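Local coordinates for protein metallophosphoesterase (Clostridium thermocellum, PDB 4J6O) that probably removes phosphate groups from RNA ends as the manganese-binding 2',3'-phosphatase component of the bacterial Pnkp-Hen1 RNA repair system, at residues D19-Y24 with L63-D68. Sequence-based numbering, arbitrary orientation.
Sequences DIHGCY and LGDLVD. With MN (manganese (II) ion), chain J.
D19, H21 and D65 run alongside one another and converge on one manganese ion, a worked example of two loops joined by a shared metal. D19 OD2 and D65 OD2 each lie 2.2 Å from the manganese and H21 NE2 2.3 Å; a water and two atoms from elsewhere complete six ligands. The carboxylates are turned almost at right angles (80°), and the metal probably offsets the repulsion expected at the 3.1 Å between D19 OD2 and D65 OD2. CG of H21 stands opposite its carbonyl carbon (chi1 -74°), swinging the ring between the metal and V67 O, to which ND1 donates at 2.8 Å, fixing the ring's rotation. D65 O, above one ring face and offset toward its rim, takes a straight bond from H21 N (2.9 Å, 158°), in its carbonyl plane, and a weak one from I20 N. G22 N donates to L66 O from above the carbonyl plane. I20 CD1 meets L66 CD2 at 3.9 Å. Behind the first shell, H96 N bonds D65 OD1 and D97 receives the N-H groups of D65 and L66. The loops after strands 14-17 and 59-62 carry the DxH and GDxVDRG motifs of the calcineurin-like phosphoesterase active site.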
ATOM      1  N   ASP A  19       1.369   3.802  -2.835  1.00 16.18           N
ATOM      2  CA  ASP A  19       0.782   4.505  -1.694  1.00 13.20           C
ATOM      3  C   ASP A  19      -0.245   5.549  -2.113  1.00 15.52           C
ATOM      4  O   ASP A  19       0.051   6.471  -2.890  1.00 18.49           O
ATOM      5  CB  ASP A  19       1.889   5.261  -0.959  1.00 15.10           C
ATOM      6  CG  ASP A  19       3.038   4.400  -0.552  1.00 19.80           C
ATOM      7  OD1 ASP A  19       3.588   3.554  -1.317  1.00 18.52           O
ATOM      8  OD2 ASP A  19       3.501   4.648   0.617  1.00 18.67           O
ATOM      9  N   ILE A  20      -1.410   5.435  -1.502  1.00 16.17           N
ATOM     10  CA  ILE A  20      -2.514   6.305  -1.797  1.00 15.37           C
ATOM     11  C   ILE A  20      -2.622   7.508  -0.865  1.00 16.15           C
ATOM     12  O   ILE A  20      -2.905   8.608  -1.344  1.00 18.54           O
ATOM     13  CB  ILE A  20      -3.813   5.491  -1.807  1.00 17.37           C
ATOM     14  CG1 ILE A  20      -3.736   4.420  -2.940  1.00 19.46           C
ATOM     15  CG2 ILE A  20      -5.026   6.392  -1.965  1.00 18.00           C
ATOM     16  CD1 ILE A  20      -4.743   3.245  -2.739  1.00 21.61           C
ATOM     17  N   HIS A  21      -2.340   7.267   0.453  1.00 18.87           N
ATOM     18  CA  HIS A  21      -2.295   8.373   1.418  1.00 20.06           C
ATOM     19  C   HIS A  21      -3.478   9.349   1.185  1.00 23.81           C
ATOM     20  O   HIS A  21      -3.298  10.569   1.044  1.00 21.87           O
ATOM     21  CB  HIS A  21      -0.957   9.111   1.317  1.00 18.15           C
ATOM     22  CG  HIS A  21       0.176   8.352   1.917  1.00 19.52           C
ATOM     23  ND1 HIS A  21       0.148   7.913   3.226  1.00 18.87           N
ATOM     24  CD2 HIS A  21       1.373   7.978   1.416  1.00 18.63           C
ATOM     25  CE1 HIS A  21       1.255   7.247   3.486  1.00 18.57           C
ATOM     26  NE2 HIS A  21       2.026   7.287   2.413  1.00 17.28           N
ATOM     27  N   GLY A  22      -4.679   8.796   1.154  1.00 20.82           N
ATOM     28  CA  GLY A  22      -5.884   9.616   1.177  1.00 20.50           C
ATOM     29  C   GLY A  22      -6.255  10.260  -0.143  1.00 21.49           C
ATOM     30  O   GLY A  22      -7.158  11.067  -0.180  1.00 22.87           O
ATOM     31  N   CYS A  23      -5.528   9.926  -1.207  1.00 19.58           N
ATOM     32  CA  CYS A  23      -5.786  10.576  -2.491  1.00 18.73           C
ATOM     33  C   CYS A  23      -6.914   9.842  -3.275  1.00 20.68           C
ATOM     34  O   CYS A  23      -6.650   9.214  -4.297  1.00 22.42           O
ATOM     35  CB  CYS A  23      -4.535  10.615  -3.305  1.00 19.63           C
ATOM     36  SG  CYS A  23      -3.308  11.789  -2.548  1.00 22.39           S
ATOM     37  N   TYR A  24      -8.111   9.915  -2.753  1.00 23.53           N
ATOM     38  CA  TYR A  24      -9.239   9.256  -3.394  1.00 25.01           C
ATOM     39  C   TYR A  24      -9.453   9.676  -4.856  1.00 24.22           C
ATOM     40  O   TYR A  24      -9.754   8.812  -5.698  1.00 22.34           O
ATOM     41  CB  TYR A  24     -10.525   9.508  -2.598  1.00 23.49           C
ATOM     42  CG  TYR A  24     -11.736   8.910  -3.269  1.00 25.09           C
ATOM     43  CD1 TYR A  24     -12.036   7.579  -3.084  1.00 28.36           C
ATOM     44  CD2 TYR A  24     -12.502   9.655  -4.118  1.00 27.91           C
ATOM     45  CE1 TYR A  24     -13.133   7.017  -3.704  1.00 28.79           C
ATOM     46  CE2 TYR A  24     -13.605   9.090  -4.756  1.00 30.34           C
ATOM     47  CZ  TYR A  24     -13.891   7.764  -4.539  1.00 34.73           C
ATOM     48  OH  TYR A  24     -14.994   7.185  -5.161  1.00 38.73           O
ATOM     49  N   LEU A  63      -0.674  -1.769  -2.127  1.00 15.71           N
ATOM     50  CA  LEU A  63       0.610  -1.904  -1.416  1.00 15.70           C
ATOM     51  C   LEU A  63       0.572  -1.229  -0.056  1.00 20.68           C
ATOM     52  O   LEU A  63       1.592  -1.213   0.684  1.00 21.46           O
ATOM     53  CB  LEU A  63       1.752  -1.392  -2.256  1.00 16.11           C
ATOM     54  CG  LEU A  63       1.987  -2.142  -3.556  1.00 17.00           C
ATOM     55  CD1 LEU A  63       3.228  -1.547  -4.246  1.00 16.47           C
ATOM     56  CD2 LEU A  63       2.236  -3.614  -3.239  1.00 20.97           C
ATOM     57  N   GLY A  64      -0.598  -0.749   0.297  1.00 18.51           N
ATOM     58  CA  GLY A  64      -0.835  -0.169   1.611  1.00 20.48           C
ATOM     59  C   GLY A  64      -0.485   1.306   1.687  1.00 20.50           C
ATOM     60  O   GLY A  64      -0.313   1.983   0.649  1.00 18.58           O
ATOM     61  N   ASP A  65      -0.372   1.821   2.896  1.00 17.48           N
ATOM     62  CA  ASP A  65      -0.256   3.279   3.173  1.00 16.91           C
ATOM     63  C   ASP A  65      -1.457   3.986   2.539  1.00 18.40           C
ATOM     64  O   ASP A  65      -1.339   4.910   1.726  1.00 19.43           O
ATOM     65  CB  ASP A  65       1.068   3.853   2.700  1.00 18.78           C
ATOM     66  CG  ASP A  65       2.123   3.897   3.846  1.00 23.92           C
ATOM     67  OD1 ASP A  65       1.839   3.280   4.882  1.00 19.19           O
ATOM     68  OD2 ASP A  65       3.192   4.504   3.701  1.00 18.58           O
ATOM     69  N   LEU A  66      -2.638   3.483   2.904  1.00 18.99           N
ATOM     70  CA  LEU A  66      -3.952   4.057   2.484  1.00 18.72           C
ATOM     71  C   LEU A  66      -4.263   5.350   3.210  1.00 21.32           C
ATOM     72  O   LEU A  66      -4.945   6.228   2.656  1.00 20.94           O
ATOM     73  CB  LEU A  66      -5.073   3.032   2.803  1.00 19.86           C
ATOM     74  CG  LEU A  66      -4.865   1.631   2.281  1.00 22.23           C
ATOM     75  CD1 LEU A  66      -6.115   0.820   2.732  1.00 25.15           C
ATOM     76  CD2 LEU A  66      -4.709   1.604   0.760  1.00 18.72           C
ATOM     77  N   VAL A  67      -3.739   5.475   4.445  1.00 20.23           N
ATOM     78  CA  VAL A  67      -4.128   6.572   5.309  1.00 21.48           C
ATOM     79  C   VAL A  67      -3.020   7.595   5.473  1.00 21.36           C
ATOM     80  O   VAL A  67      -1.925   7.398   4.978  1.00 22.03           O
ATOM     81  CB  VAL A  67      -4.550   6.008   6.701  1.00 22.62           C
ATOM     82  CG1 VAL A  67      -5.667   4.938   6.541  1.00 23.36           C
ATOM     83  CG2 VAL A  67      -3.360   5.356   7.398  1.00 23.90           C
ATOM     84  N   ASP A  68      -3.368   8.732   6.095  1.00 24.28           N
ATOM     85  CA  ASP A  68      -2.464   9.859   6.390  1.00 21.71           C
ATOM     86  C   ASP A  68      -2.261  10.805   5.226  1.00 25.07           C
ATOM     87  O   ASP A  68      -2.316  10.383   4.064  1.00 22.70           O
ATOM     88  CB  ASP A  68      -1.114   9.365   6.920  1.00 24.12           C
ATOM     89  CG  ASP A  68      -1.230   8.739   8.332  1.00 27.87           C
ATOM     90  OD1 ASP A  68      -2.347   8.649   8.873  1.00 27.14           O
ATOM     91  OD2 ASP A  68      -0.189   8.304   8.846  1.00 29.14           O
TER
HETATM   92 MN    MN J 508       3.895   5.968   2.284  1.00 18.86          MN
HETATM   93  O   HOH W   1       2.253   1.348  -0.447  1.00 33.18           O
HETATM   94  O   HOH W   2       4.794   7.390   0.704  1.00 20.73           O